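Local coordinates for assembly chaperone of ribosomal protein L4 (Acl4) (Chaetomium thermophilum, PDB 5TQB) that probably serves as the dedicated chaperone of ribosomal protein L4, holding it on a TPR-like all-helical scaffold until it is built into the ribosome, at residues 216-219 with 220-224; 231-234 with 235-239; 252-255 with 256-259; 298-301 with 302-306. All blocks are in the same frame, centred on the assembly; numbering follows the deposited sequence. Where two conformers were deposited one is given.

Interaction 1. Residues 216-219 with 220-224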
ATOM      1  N   THR B 216      10.486   7.613   2.371  1.00 76.58           N
ATOM      2  CA  THR B 216      11.326   6.499   1.916  1.00 78.75           C
ATOM      3  C   THR B 216      12.185   5.921   3.038  1.00 82.46           C
ATOM      4  O   THR B 216      12.596   4.764   2.982  1.00 82.57           O
ATOM      5  CB  THR B 216      12.251   6.905   0.756  1.00 77.74           C
ATOM      6  OG1 THR B 216      13.046   8.032   1.146  1.00 80.53           O
ATOM      7  CG2 THR B 216      11.439   7.248  -0.479  1.00 74.99           C
ATOM      8  N   HIS B 217      12.441   6.731   4.060  1.00 86.90           N
ATOM      9  CA  HIS B 217      13.266   6.321   5.191  1.00 90.82           C
ATOM     10  C   HIS B 217      12.434   5.723   6.330  1.00 87.85           C
ATOM     11  O   HIS B 217      12.988   5.251   7.320  1.00 89.13           O
ATOM     12  CB  HIS B 217      14.073   7.514   5.708  1.00 99.61           C
ATOM     13  CG  HIS B 217      13.238   8.718   6.019  1.00108.42           C
ATOM     14  ND1 HIS B 217      12.767   8.993   7.284  1.00111.96           N
ATOM     15  CD2 HIS B 217      12.781   9.715   5.223  1.00112.11           C
ATOM     16  CE1 HIS B 217      12.063  10.111   7.256  1.00113.27           C
ATOM     17  NE2 HIS B 217      12.054  10.568   6.017  1.00113.54           N
ATOM     18  N   LEU B 218      11.111   5.737   6.188  1.00 84.02           N
ATOM     19  CA  LEU B 218      10.223   5.208   7.223  1.00 81.36           C
ATOM     20  C   LEU B 218      10.127   3.689   7.160  1.00 82.16           C
ATOM     21  O   LEU B 218      10.389   3.095   6.114  1.00 83.08           O
ATOM     22  CB  LEU B 218       8.814   5.791   7.079  1.00 79.57           C
ATOM     23  CG  LEU B 218       8.528   7.150   7.725  1.00 81.13           C
ATOM     24  CD1 LEU B 218       9.614   8.159   7.412  1.00 84.01           C
ATOM     25  CD2 LEU B 218       7.168   7.665   7.276  1.00 78.88           C
ATOM     26  N   PRO B 219       9.748   3.051   8.281  1.00 81.62           N
ATOM     27  CA  PRO B 219       9.446   1.617   8.234  1.00 80.63           C
ATOM     28  C   PRO B 219       8.183   1.368   7.411  1.00 79.01           C
ATOM     29  O   PRO B 219       7.295   2.220   7.405  1.00 78.49           O
ATOM     30  CB  PRO B 219       9.240   1.242   9.705  1.00 81.89           C
ATOM     31  CG  PRO B 219       8.941   2.519  10.401  1.00 82.25           C
ATOM     32  CD  PRO B 219       9.652   3.596   9.646  1.00 81.87           C
ATOM     33  N   PRO B 220       8.101   0.216   6.727  1.00 78.44           N
ATOM     34  CA  PRO B 220       7.099  -0.008   5.676  1.00 79.08           C
ATOM     35  C   PRO B 220       5.627   0.085   6.095  1.00 80.51           C
ATOM     36  O   PRO B 220       4.777   0.290   5.225  1.00 83.69           O
ATOM     37  CB  PRO B 220       7.427  -1.419   5.166  1.00 78.11           C
ATOM     38  CG  PRO B 220       8.232  -2.050   6.236  1.00 78.14           C
ATOM     39  CD  PRO B 220       8.990  -0.946   6.895  1.00 77.77           C
ATOM     40  N   GLU B 221       5.364  -0.037   7.395  0.50 80.03           N
ATOM     41  CA  GLU B 221       4.004  -0.035   7.923  0.50 79.28           C
ATOM     42  C   GLU B 221       3.641   1.297   8.577  0.50 79.69           C
ATOM     43  O   GLU B 221       2.513   1.479   9.033  0.50 79.03           O
ATOM     44  CB  GLU B 221       3.819  -1.170   8.942  0.50 80.36           C
ATOM     45  CG  GLU B 221       4.621  -1.023  10.243  0.50 81.46           C
ATOM     46  CD  GLU B 221       6.096  -1.344  10.084  0.50 82.66           C
ATOM     47  OE1 GLU B 221       6.504  -1.740   8.975  0.50 82.90           O
ATOM     48  OE2 GLU B 221       6.849  -1.201  11.070  0.50 84.07           O
ATOM     49  N   ASP B 222       4.596   2.224   8.625  1.00 78.85           N
ATOM     50  CA  ASP B 222       4.387   3.512   9.277  1.00 77.50           C
ATOM     51  C   ASP B 222       3.244   4.262   8.589  1.00 72.89           C
ATOM     52  O   ASP B 222       3.135   4.231   7.364  1.00 70.56           O
ATOM     53  CB  ASP B 222       5.658   4.357   9.234  1.00 82.21           C
ATOM     54  CG  ASP B 222       5.579   5.576  10.138  1.00 87.61           C
ATOM     55  OD1 ASP B 222       4.965   6.589   9.732  1.00 88.04           O
ATOM     56  OD2 ASP B 222       6.137   5.520  11.255  1.00 90.58           O
ATOM     57  N   PRO B 223       2.383   4.933   9.371  1.00 72.18           N
ATOM     58  CA  PRO B 223       1.269   5.679   8.769  1.00 69.63           C
ATOM     59  C   PRO B 223       1.714   6.803   7.828  1.00 65.88           C
ATOM     60  O   PRO B 223       0.877   7.355   7.116  1.00 62.99           O
ATOM     61  CB  PRO B 223       0.548   6.282   9.982  1.00 69.51           C
ATOM     62  CG  PRO B 223       0.952   5.449  11.129  1.00 72.75           C
ATOM     63  CD  PRO B 223       2.344   4.992  10.844  1.00 73.08           C
ATOM     64  N   GLY B 224       3.000   7.141   7.837  1.00 66.50           N
ATOM     65  CA  GLY B 224       3.527   8.177   6.963  1.00 67.83           C
ATOM     66  C   GLY B 224       3.759   7.737   5.522  1.00 66.41           C
ATOM     67  O   GLY B 224       3.977   8.573   4.644  1.00 65.06           O
TER
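Pro219 and Asp222 meet across a type I beta turn that they begin and end, in the loop joining helix 201-212 to helix 228-240. The turn is closed by one backbone hydrogen bond, Asp222 N to Pro219 O at 3.0 Å. The bond is fairly straight at the hydrogen (163°), yet the donor stands well above the carbonyl plane, 46° out of it, and so does not use a lone pair. Pro219 gives up the most surface here: its CG comes 3.9 Å from Asp222 CB, the ring crossing obliquely over the start of the acid's side chain. Pro220, the next residue of the turn, packs on a polar side chain of the other protein chain, which places the turn at the interface. Leu218, just ahead of the turn, reaches Asp222 and, beyond the turn, Gly224 with one methyl, CD2, which lies 3.5 Å from Asp222 OD1 and 3.7 Å from Gly224 CA. Its other methyl, CD1, sits over one face of the His217 ring, toward the rim. With CG anti to the backbone N (chi1 -168°), the Asp222 carboxylate is swung back toward the following backbone and opens an Asx turn. Its OD1 accepts from Gly224 N at 2.8 Å through the anti lone pair, the one directed away from OD2.

Interaction 2. Residues 231-234 with 235-239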
ATOM      1  N   ARG B 231       1.194   5.604  -4.739  1.00 59.55           N
ATOM      2  CA  ARG B 231       2.586   5.345  -5.109  1.00 56.76           C
ATOM      3  C   ARG B 231       2.706   4.875  -6.554  1.00 52.99           C
ATOM      4  O   ARG B 231       3.771   4.971  -7.154  1.00 52.93           O
ATOM      5  CB  ARG B 231       3.224   4.328  -4.162  1.00 58.02           C
ATOM      6  CG  ARG B 231       3.919   4.970  -2.962  1.00 60.38           C
ATOM      7  CD  ARG B 231       3.679   4.195  -1.688  1.00 60.20           C
ATOM      8  NE  ARG B 231       4.387   2.926  -1.685  1.00 66.72           N
ATOM      9  CZ  ARG B 231       4.008   1.851  -1.001  1.00 64.19           C
ATOM     10  NH1 ARG B 231       2.912   1.868  -0.256  1.00 63.87           N
ATOM     11  NH2 ARG B 231       4.733   0.748  -1.074  1.00 65.66           N
ATOM     12  N   VAL B 232       1.614   4.367  -7.111  1.00 51.17           N
ATOM     13  CA  VAL B 232       1.583   4.028  -8.523  1.00 54.10           C
ATOM     14  C   VAL B 232       1.676   5.325  -9.321  1.00 56.21           C
ATOM     15  O   VAL B 232       2.496   5.445 -10.233  1.00 57.23           O
ATOM     16  CB  VAL B 232       0.303   3.256  -8.899  1.00 56.35           C
ATOM     17  CG1 VAL B 232       0.226   3.026 -10.411  1.00 58.38           C
ATOM     18  CG2 VAL B 232       0.254   1.929  -8.164  1.00 58.96           C
ATOM     19  N   SER B 233       0.841   6.295  -8.959  1.00 54.20           N
ATOM     20  CA  SER B 233       0.855   7.608  -9.589  1.00 56.09           C
ATOM     21  C   SER B 233       2.244   8.219  -9.494  1.00 55.15           C
ATOM     22  O   SER B 233       2.727   8.860 -10.440  1.00 49.79           O
ATOM     23  CB  SER B 233      -0.172   8.520  -8.919  1.00 60.06           C
ATOM     24  OG  SER B 233       0.080   9.887  -9.190  1.00 63.11           O
ATOM     25  N   LEU B 234       2.891   8.007  -8.353  1.00 52.87           N
ATOM     26  CA  LEU B 234       4.235   8.525  -8.135  1.00 53.34           C
ATOM     27  C   LEU B 234       5.216   7.972  -9.169  1.00 57.23           C
ATOM     28  O   LEU B 234       5.999   8.722  -9.746  1.00 62.81           O
ATOM     29  CB  LEU B 234       4.713   8.184  -6.724  1.00 50.13           C
ATOM     30  CG  LEU B 234       6.161   8.551  -6.408  1.00 52.60           C
ATOM     31  CD1 LEU B 234       6.355  10.062  -6.465  1.00 54.21           C
ATOM     32  CD2 LEU B 234       6.552   7.998  -5.058  1.00 54.79           C
ATOM     33  N   VAL B 235       5.169   6.663  -9.401  1.00 54.68           N
ATOM     34  CA  VAL B 235       6.082   6.028 -10.347  1.00 55.86           C
ATOM     35  C   VAL B 235       5.948   6.629 -11.746  1.00 56.15           C
ATOM     36  O   VAL B 235       6.947   6.795 -12.447  1.00 53.73           O
ATOM     37  CB  VAL B 235       5.857   4.507 -10.411  1.00 54.06           C
ATOM     38  CG1 VAL B 235       6.646   3.880 -11.545  1.00 55.74           C
ATOM     39  CG2 VAL B 235       6.266   3.862  -9.101  1.00 57.51           C
ATOM     40  N   ARG B 236       4.716   6.941 -12.144  1.00 55.34           N
ATOM     41  CA  ARG B 236       4.456   7.529 -13.453  1.00 59.48           C
ATOM     42  C   ARG B 236       5.101   8.911 -13.529  1.00 60.44           C
ATOM     43  O   ARG B 236       5.697   9.271 -14.546  1.00 61.36           O
ATOM     44  CB  ARG B 236       2.949   7.621 -13.719  1.00 61.86           C
ATOM     45  CG  ARG B 236       2.263   6.273 -13.942  1.00 59.17           C
ATOM     46  CD  ARG B 236       0.733   6.375 -13.848  1.00 60.15           C
ATOM     47  NE  ARG B 236       0.149   7.249 -14.871  1.00 65.99           N
ATOM     48  CZ  ARG B 236      -0.448   6.836 -15.993  1.00 66.66           C
ATOM     49  NH1 ARG B 236      -0.560   5.543 -16.273  1.00 67.49           N
ATOM     50  NH2 ARG B 236      -0.944   7.726 -16.846  1.00 65.81           N
ATOM     51  N   LEU B 237       5.005   9.664 -12.438  1.00 57.51           N
ATOM     52  CA  LEU B 237       5.644  10.972 -12.351  1.00 60.26           C
ATOM     53  C   LEU B 237       7.167  10.862 -12.409  1.00 61.81           C
ATOM     54  O   LEU B 237       7.827  11.702 -13.014  1.00 62.70           O
ATOM     55  CB  LEU B 237       5.239  11.689 -11.062  1.00 60.48           C
ATOM     56  CG  LEU B 237       3.756  12.030 -10.885  1.00 58.96           C
ATOM     57  CD1 LEU B 237       3.544  12.665  -9.531  1.00 61.34           C
ATOM     58  CD2 LEU B 237       3.258  12.944 -11.973  1.00 58.21           C
ATOM     59  N   LEU B 238       7.717   9.832 -11.772  1.00 61.50           N
ATOM     60  CA  LEU B 238       9.167   9.642 -11.706  1.00 60.18           C
ATOM     61  C   LEU B 238       9.786   9.266 -13.056  1.00 59.46           C
ATOM     62  O   LEU B 238      10.882   9.719 -13.389  1.00 59.58           O
ATOM     63  CB  LEU B 238       9.513   8.558 -10.685  1.00 59.05           C
ATOM     64  CG  LEU B 238       9.352   8.906  -9.205  1.00 57.19           C
ATOM     65  CD1 LEU B 238       9.618   7.673  -8.365  1.00 55.39           C
ATOM     66  CD2 LEU B 238      10.285  10.033  -8.796  1.00 55.40           C
ATOM     67  N   ILE B 239       9.099   8.419 -13.816  1.00 57.68           N
ATOM     68  CA  ILE B 239       9.579   8.031 -15.135  1.00 61.83           C
ATOM     69  C   ILE B 239       9.430   9.215 -16.091  1.00 65.73           C
ATOM     70  O   ILE B 239      10.264   9.426 -16.968  1.00 69.07           O
ATOM     71  CB  ILE B 239       8.813   6.810 -15.675  1.00 61.21           C
ATOM     72  CG1 ILE B 239       9.010   5.614 -14.748  1.00 61.95           C
ATOM     73  CG2 ILE B 239       9.302   6.431 -17.065  1.00 67.36           C
ATOM     74  CD1 ILE B 239       8.021   4.494 -14.983  1.00 64.65           C
TER
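Arg231 O receives Val235 N at 3.1 Å, one of four consecutive i to i+4 bonds that join residues 231-234 to 235-238 within helix 228-240. Val235 CG2, anti to its own carbonyl carbon, lies 3.4 Å from Arg231 O. The Arg231 side chain itself turns away from this turn of helix and packs on Leu254; its NH1 is held by Pro226 O and its NH2 by the carboxylate of Glu257. Next, Val232 O takes Arg236 N in a longer bond of 3.3 Å, while Arg236 CG and CD run past Val232 O, and Arg236 NH2 bonds to the backbone of the other protein chain. Ser233 O accepts Leu237 N and has Leu237 CG 3.4 Å away. Leu234 O holds Leu238 N at 2.9 Å. One turn apart, the two leucines also meet through side chains: Leu234 CG (chi1 174°, anti to N) approaches Leu238 CD1 at 4.1 Å. Leu234 also packs on Trp215 in the loop before the helix. Together with Leu237 the two leucines form an apolar strip that packs on Leu208 of helix 201-212, and Leu237 further touches Gln189 and Ile196 of helix 185-197. Val235 meets Val250 and Thr251, so helix 228-240 is wedged between these earlier helices and helix 244-257.

Interaction 3. Residues 252-255 with 256-259. With EDO (1,2-ethanediol), chain F; EDO (1,2-ethanediol), chain G.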
ATOM      1  N   GLU B 252      10.057  -1.723  -6.612  1.00 65.30           N
ATOM      2  CA  GLU B 252      10.480  -2.952  -5.955  1.00 71.46           C
ATOM      3  C   GLU B 252       9.756  -3.134  -4.617  1.00 69.92           C
ATOM      4  O   GLU B 252       9.337  -4.243  -4.286  1.00 70.60           O
ATOM      5  CB  GLU B 252      11.997  -2.980  -5.766  1.00 80.46           C
ATOM      6  CG  GLU B 252      12.511  -4.356  -5.369  1.00 91.85           C
ATOM      7  CD  GLU B 252      13.995  -4.548  -5.625  1.00102.51           C
ATOM      8  OE1 GLU B 252      14.508  -4.013  -6.633  1.00105.55           O
ATOM      9  OE2 GLU B 252      14.647  -5.247  -4.817  1.00106.75           O
ATOM     10  N   ARG B 253       9.601  -2.047  -3.863  1.00 68.91           N
ATOM     11  CA  ARG B 253       8.817  -2.071  -2.628  1.00 68.03           C
ATOM     12  C   ARG B 253       7.369  -2.445  -2.924  1.00 65.06           C
ATOM     13  O   ARG B 253       6.774  -3.255  -2.218  1.00 66.07           O
ATOM     14  CB  ARG B 253       8.864  -0.703  -1.937  1.00 72.66           C
ATOM     15  CG  ARG B 253       7.930  -0.535  -0.721  1.00 75.41           C
ATOM     16  CD  ARG B 253       8.568  -1.014   0.574  1.00 76.23           C
ATOM     17  NE  ARG B 253       9.600  -0.093   1.045  1.00 77.70           N
ATOM     18  CZ  ARG B 253       9.363   1.015   1.744  1.00 78.26           C
ATOM     19  NH1 ARG B 253       8.121   1.361   2.063  1.00 75.79           N
ATOM     20  NH2 ARG B 253      10.374   1.786   2.122  1.00 81.28           N
ATOM     21  N   LEU B 254       6.800  -1.846  -3.962  1.00 58.31           N
ATOM     22  CA  LEU B 254       5.409  -2.108  -4.303  1.00 54.66           C
ATOM     23  C   LEU B 254       5.166  -3.587  -4.600  1.00 56.80           C
ATOM     24  O   LEU B 254       4.168  -4.152  -4.157  1.00 56.11           O
ATOM     25  CB  LEU B 254       4.970  -1.237  -5.480  1.00 51.42           C
ATOM     26  CG  LEU B 254       4.752   0.246  -5.157  1.00 51.11           C
ATOM     27  CD1 LEU B 254       4.608   1.068  -6.433  1.00 49.89           C
ATOM     28  CD2 LEU B 254       3.526   0.439  -4.273  1.00 50.33           C
ATOM     29  N   ILE B 255       6.084  -4.211  -5.337  1.00 57.74           N
ATOM     30  CA  ILE B 255       5.969  -5.628  -5.683  1.00 55.15           C
ATOM     31  C   ILE B 255       6.180  -6.511  -4.456  1.00 53.63           C
ATOM     32  O   ILE B 255       5.669  -7.630  -4.385  1.00 54.84           O
ATOM     33  CB  ILE B 255       6.980  -6.010  -6.796  1.00 64.88           C
ATOM     34  CG1 ILE B 255       6.549  -5.416  -8.137  1.00 65.14           C
ATOM     35  CG2 ILE B 255       7.116  -7.522  -6.954  1.00 65.98           C
ATOM     36  CD1 ILE B 255       5.220  -5.948  -8.679  1.00 65.31           C
ATOM     37  N   ALA B 256       6.933  -6.007  -3.489  1.00 54.16           N
ATOM     38  CA  ALA B 256       7.108  -6.719  -2.234  1.00 57.35           C
ATOM     39  C   ALA B 256       5.809  -6.725  -1.404  1.00 59.42           C
ATOM     40  O   ALA B 256       5.691  -7.487  -0.446  1.00 61.71           O
ATOM     41  CB  ALA B 256       8.257  -6.113  -1.446  1.00 57.57           C
ATOM     42  N   GLU B 257       4.835  -5.905  -1.799  1.00 60.44           N
ATOM     43  CA  GLU B 257       3.561  -5.770  -1.083  1.00 61.88           C
ATOM     44  C   GLU B 257       2.389  -6.415  -1.837  1.00 59.46           C
ATOM     45  O   GLU B 257       1.425  -6.883  -1.223  1.00 57.38           O
ATOM     46  CB  GLU B 257       3.259  -4.290  -0.835  1.00 62.31           C
ATOM     47  CG  GLU B 257       4.217  -3.620   0.140  1.00 68.71           C
ATOM     48  CD  GLU B 257       3.972  -2.124   0.275  1.00 77.46           C
ATOM     49  OE1 GLU B 257       4.702  -1.458   1.043  1.00 79.94           O
ATOM     50  OE2 GLU B 257       3.052  -1.605  -0.393  1.00 81.81           O
ATOM     51  N   ASP B 258       2.471  -6.417  -3.166  1.00 54.54           N
ATOM     52  CA  ASP B 258       1.478  -7.084  -4.011  1.00 52.77           C
ATOM     53  C   ASP B 258       2.082  -7.451  -5.364  1.00 57.66           C
ATOM     54  O   ASP B 258       2.169  -6.608  -6.266  1.00 60.46           O
ATOM     55  CB  ASP B 258       0.250  -6.192  -4.222  1.00 52.60           C
ATOM     56  CG  ASP B 258      -0.804  -6.843  -5.112  1.00 60.86           C
ATOM     57  OD1 ASP B 258      -1.791  -6.163  -5.468  1.00 66.53           O
ATOM     58  OD2 ASP B 258      -0.647  -8.031  -5.467  1.00 63.50           O
ATOM     59  N   ASP B 259       2.495  -8.707  -5.505  1.00 55.82           N
ATOM     60  CA  ASP B 259       3.156  -9.152  -6.722  1.00 56.28           C
ATOM     61  C   ASP B 259       2.153  -9.655  -7.754  1.00 54.72           C
ATOM     62  O   ASP B 259       2.539 -10.233  -8.773  1.00 55.91           O
ATOM     63  CB  ASP B 259       4.225 -10.210  -6.419  1.00 60.61           C
ATOM     64  CG  ASP B 259       3.649 -11.485  -5.840  1.00 63.55           C
ATOM     65  OD1 ASP B 259       4.431 -12.260  -5.246  1.00 65.53           O
ATOM     66  OD2 ASP B 259       2.428 -11.716  -5.983  1.00 63.07           O
TER
HETATM   67  C1  EDO F 402       9.699  -7.906  -4.573  1.00 94.21           C
HETATM   68  O1  EDO F 402      10.879  -7.195  -4.267  1.00 93.67           O
HETATM   69  C2  EDO F 402       9.590  -9.124  -3.683  1.00 95.33           C
HETATM   70  O2  EDO F 402       8.421  -9.850  -4.005  1.00 95.72           O
HETATM   71  C1  EDO G 403       6.504 -13.373  -8.525  1.00 96.93           C
HETATM   72  O1  EDO G 403       6.804 -12.360  -7.589  1.00 97.36           O
HETATM   73  C2  EDO G 403       5.023 -13.688  -8.487  1.00 94.67           C
HETATM   74  O2  EDO G 403       4.293 -12.647  -9.104  1.00 90.92           O
HETATM   75  O   HOH W   1       5.937   0.448   2.609  1.00 69.98           O
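Leu254 O is gripped by two backbone donors as helix 244-257 runs out: Asp258 N at 3.0 Å lies in the carbonyl plane, while Glu257 N comes in from high above it, 65° out. Leu254 O thus takes an i to i+3 bond as well as an i to i+4 bond. Arg253 and Glu257 lie one turn apart without a salt bridge. NH1 of Arg253 stays 4.5 Å from OE1 of Glu257, and the flat groups are turned 47° against each other; a water that donates to Glu257 OE1 at 2.8 Å sits in the gap. Past the helix, Asp259 CB rests 4.0 Å from Ile255 CG2, and Asp259 OD2 bonds to a polar side chain of the other protein chain. An alanine in place of Asp259 would probably leave that side chain without its acceptor. Ethanediol molecules, probably from the crystallisation liquor, are held by weak bonds at Glu252 O and at Asp259. Acidic groups thus gather at the negative end of the helix, an arrangement that probably depends on outside donors: Arg231 for Glu257, Leu260 N for Asp258 and the bound protein for Asp259.

Interaction 4. Residues 298-301 with 302-306. With EDO (1,2-ethanediol), chain G.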
ATOM      1  N   SER B 298      16.803  -7.358 -16.765  1.00 70.95           N
ATOM      2  CA  SER B 298      15.814  -7.267 -15.694  1.00 72.73           C
ATOM      3  C   SER B 298      14.523  -6.621 -16.189  1.00 70.64           C
ATOM      4  O   SER B 298      13.440  -6.957 -15.719  1.00 68.92           O
ATOM      5  CB  SER B 298      16.368  -6.501 -14.488  1.00 77.23           C
ATOM      6  OG  SER B 298      17.114  -5.370 -14.892  1.00 85.15           O
ATOM      7  N   SER B 299      14.633  -5.701 -17.142  1.00 70.45           N
ATOM      8  CA  SER B 299      13.448  -5.099 -17.739  1.00 67.85           C
ATOM      9  C   SER B 299      12.606  -6.193 -18.384  1.00 67.46           C
ATOM     10  O   SER B 299      11.388  -6.231 -18.225  1.00 66.45           O
ATOM     11  CB  SER B 299      13.841  -4.041 -18.774  1.00 67.71           C
ATOM     12  OG  SER B 299      12.694  -3.496 -19.408  1.00 63.97           O
ATOM     13  N   ARG B 300      13.275  -7.095 -19.092  1.00 72.13           N
ATOM     14  CA  ARG B 300      12.608  -8.212 -19.750  1.00 74.86           C
ATOM     15  C   ARG B 300      11.936  -9.137 -18.731  1.00 72.36           C
ATOM     16  O   ARG B 300      10.830  -9.633 -18.967  1.00 70.22           O
ATOM     17  CB  ARG B 300      13.618  -9.005 -20.576  1.00 77.84           C
ATOM     18  CG  ARG B 300      12.991  -9.905 -21.621  1.00 83.35           C
ATOM     19  CD  ARG B 300      13.749 -11.217 -21.740  1.00 89.46           C
ATOM     20  NE  ARG B 300      15.180 -11.023 -21.955  1.00 94.00           N
ATOM     21  CZ  ARG B 300      16.092 -11.980 -21.814  1.00 97.90           C
ATOM     22  NH1 ARG B 300      15.729 -13.203 -21.449  1.00100.64           N
ATOM     23  NH2 ARG B 300      17.374 -11.717 -22.033  1.00 97.54           N
ATOM     24  N   LYS B 301      12.607  -9.370 -17.606  1.00 71.09           N
ATOM     25  CA  LYS B 301      12.084 -10.245 -16.558  1.00 70.27           C
ATOM     26  C   LYS B 301      10.813  -9.666 -15.948  1.00 65.50           C
ATOM     27  O   LYS B 301       9.851 -10.389 -15.692  1.00 64.17           O
ATOM     28  CB  LYS B 301      13.133 -10.460 -15.465  1.00 75.28           C
ATOM     29  CG  LYS B 301      14.350 -11.250 -15.925  1.00 82.52           C
ATOM     30  CD  LYS B 301      15.463 -11.247 -14.883  1.00 87.14           C
ATOM     31  CE  LYS B 301      16.739 -11.888 -15.425  1.00 91.44           C
ATOM     32  NZ  LYS B 301      17.887 -11.793 -14.475  1.00 92.84           N
ATOM     33  N   TRP B 302      10.814  -8.359 -15.720  1.00 63.64           N
ATOM     34  CA  TRP B 302       9.641  -7.680 -15.188  1.00 59.91           C
ATOM     35  C   TRP B 302       8.475  -7.752 -16.174  1.00 61.38           C
ATOM     36  O   TRP B 302       7.334  -7.994 -15.777  1.00 61.19           O
ATOM     37  CB  TRP B 302       9.972  -6.222 -14.860  1.00 58.83           C
ATOM     38  CG  TRP B 302      10.641  -6.040 -13.527  1.00 59.15           C
ATOM     39  CD1 TRP B 302      11.908  -6.411 -13.185  1.00 59.53           C
ATOM     40  CD2 TRP B 302      10.073  -5.434 -12.358  1.00 60.12           C
ATOM     41  NE1 TRP B 302      12.165  -6.077 -11.878  1.00 59.16           N
ATOM     42  CE2 TRP B 302      11.054  -5.476 -11.348  1.00 60.34           C
ATOM     43  CE3 TRP B 302       8.832  -4.861 -12.071  1.00 61.55           C
ATOM     44  CZ2 TRP B 302      10.833  -4.963 -10.069  1.00 62.46           C
ATOM     45  CZ3 TRP B 302       8.611  -4.355 -10.798  1.00 60.88           C
ATOM     46  CH2 TRP B 302       9.606  -4.409  -9.815  1.00 61.45           C
ATOM     47  N   LEU B 303       8.767  -7.562 -17.460  1.00 61.31           N
ATOM     48  CA  LEU B 303       7.722  -7.519 -18.475  1.00 59.41           C
ATOM     49  C   LEU B 303       7.174  -8.908 -18.776  1.00 61.15           C
ATOM     50  O   LEU B 303       5.981  -9.069 -19.023  1.00 59.54           O
ATOM     51  CB  LEU B 303       8.246  -6.866 -19.754  1.00 63.21           C
ATOM     52  CG  LEU B 303       8.584  -5.375 -19.658  1.00 60.75           C
ATOM     53  CD1 LEU B 303       9.282  -4.918 -20.929  1.00 61.38           C
ATOM     54  CD2 LEU B 303       7.339  -4.537 -19.403  1.00 59.47           C
ATOM     55  N   ARG B 304       8.049  -9.907 -18.773  1.00 68.47           N
ATOM     56  CA  ARG B 304       7.611 -11.291 -18.909  1.00 70.87           C
ATOM     57  C   ARG B 304       6.650 -11.600 -17.770  1.00 65.22           C
ATOM     58  O   ARG B 304       5.571 -12.152 -17.983  1.00 64.36           O
ATOM     59  CB  ARG B 304       8.807 -12.245 -18.871  1.00 74.53           C
ATOM     60  CG  ARG B 304       9.663 -12.216 -20.136  1.00 82.04           C
ATOM     61  CD  ARG B 304       9.316 -13.352 -21.085  1.00 85.81           C
ATOM     62  NE  ARG B 304      10.012 -13.232 -22.363  1.00 92.38           N
ATOM     63  CZ  ARG B 304      11.274 -13.601 -22.576  1.00 94.06           C
ATOM     64  NH1 ARG B 304      12.005 -14.114 -21.594  1.00 93.87           N
ATOM     65  NH2 ARG B 304      11.811 -13.447 -23.778  1.00 95.52           N
ATOM     66  N   GLN B 305       7.043 -11.208 -16.564  1.00 61.46           N
ATOM     67  CA  GLN B 305       6.245 -11.473 -15.377  1.00 61.38           C
ATOM     68  C   GLN B 305       4.940 -10.688 -15.420  1.00 62.86           C
ATOM     69  O   GLN B 305       3.921 -11.139 -14.900  1.00 60.98           O
ATOM     70  CB  GLN B 305       7.035 -11.115 -14.121  1.00 62.56           C
ATOM     71  CG  GLN B 305       6.340 -11.499 -12.820  1.00 67.70           C
ATOM     72  CD  GLN B 305       6.131 -12.995 -12.688  1.00 69.45           C
ATOM     73  OE1 GLN B 305       6.872 -13.793 -13.264  1.00 68.90           O
ATOM     74  NE2 GLN B 305       5.119 -13.382 -11.926  1.00 72.12           N
ATOM     75  N   CYS B 306       4.974  -9.514 -16.045  1.00 63.80           N
ATOM     76  CA  CYS B 306       3.768  -8.718 -16.208  1.00 61.46           C
ATOM     77  C   CYS B 306       2.746  -9.487 -17.038  1.00 60.94           C
ATOM     78  O   CYS B 306       1.597  -9.638 -16.627  1.00 63.24           O
ATOM     79  CB  CYS B 306       4.086  -7.376 -16.867  1.00 62.15           C
ATOM     80  SG  CYS B 306       2.633  -6.457 -17.424  1.00 59.02           S
TER
HETATM   81  C1  EDO G 403       6.504 -13.373  -8.525  1.00 96.93           C
HETATM   82  O1  EDO G 403       6.804 -12.360  -7.589  1.00 97.36           O
HETATM   83  C2  EDO G 403       5.023 -13.688  -8.487  1.00 94.67           C
HETATM   84  O2  EDO G 403       4.293 -12.647  -9.104  1.00 90.92           O
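The guanidinium of Arg304 carries Arg300 CD on one face, 3.2 Å above its plane and offset toward the rim, while NH1 of Arg304 lies at the edge of the Arg300 guanidinium. The two groups are turned 59° against each other, so no flat stack forms, and NH1 of each arginine is 3.8 Å from that of the other, a like-charge approach. With chi2 at -142°, off a staggered position, Arg300 CD lies against the Arg304 guanidinium; a second bend at chi3 (-53°) then turns its own guanidinium. Were Arg300 an alanine, the Arg304 guanidinium would lose this aliphatic cover and is likely to turn more freely. The Trp302 ring has Ser298 O at its edge, 3.0 Å from CD1; from helix 262-281, Trp265 meets it edge-to-face and Arg272 adds a cation-pi contact. The backbone carries regular i to i+4 bonds, among them Arg304 N to Arg300 O at 2.8 Å. Gln305 NE2 reaches an ethanediol, in a weak bond. Trp302 also packs on helix 244-257 and Leu303 on helix 318-333; helix 291-313 is thus packed between these and helix 262-281, consistent with the layered helices of a TPR-like alpha-solenoid.

In the fold
The four contacts follow one another along the C-terminal half of the chain, each closing before the next opens. Interaction 1 is a surface loop; interactions 2, 3 and 4 lie on helices 228-240, 244-257 and 291-313. Neighbouring centres are 14 to 18 Å apart, whereas interactions 1 and 4 are 27 Å apart. Interaction 3 is the meeting point: Arg253 packs on the loop of interaction 1, Glu257 pairs with Arg231 of interaction 2, and Ile255 CG1 lies 3.5 Å from Trp302 CZ3 of interaction 4. One ethanediol touches both 3 and 4. Interactions 1, 2 and 3 also touch the other protein chain, so this stacked helical run probably offers them as part of the client-binding surface.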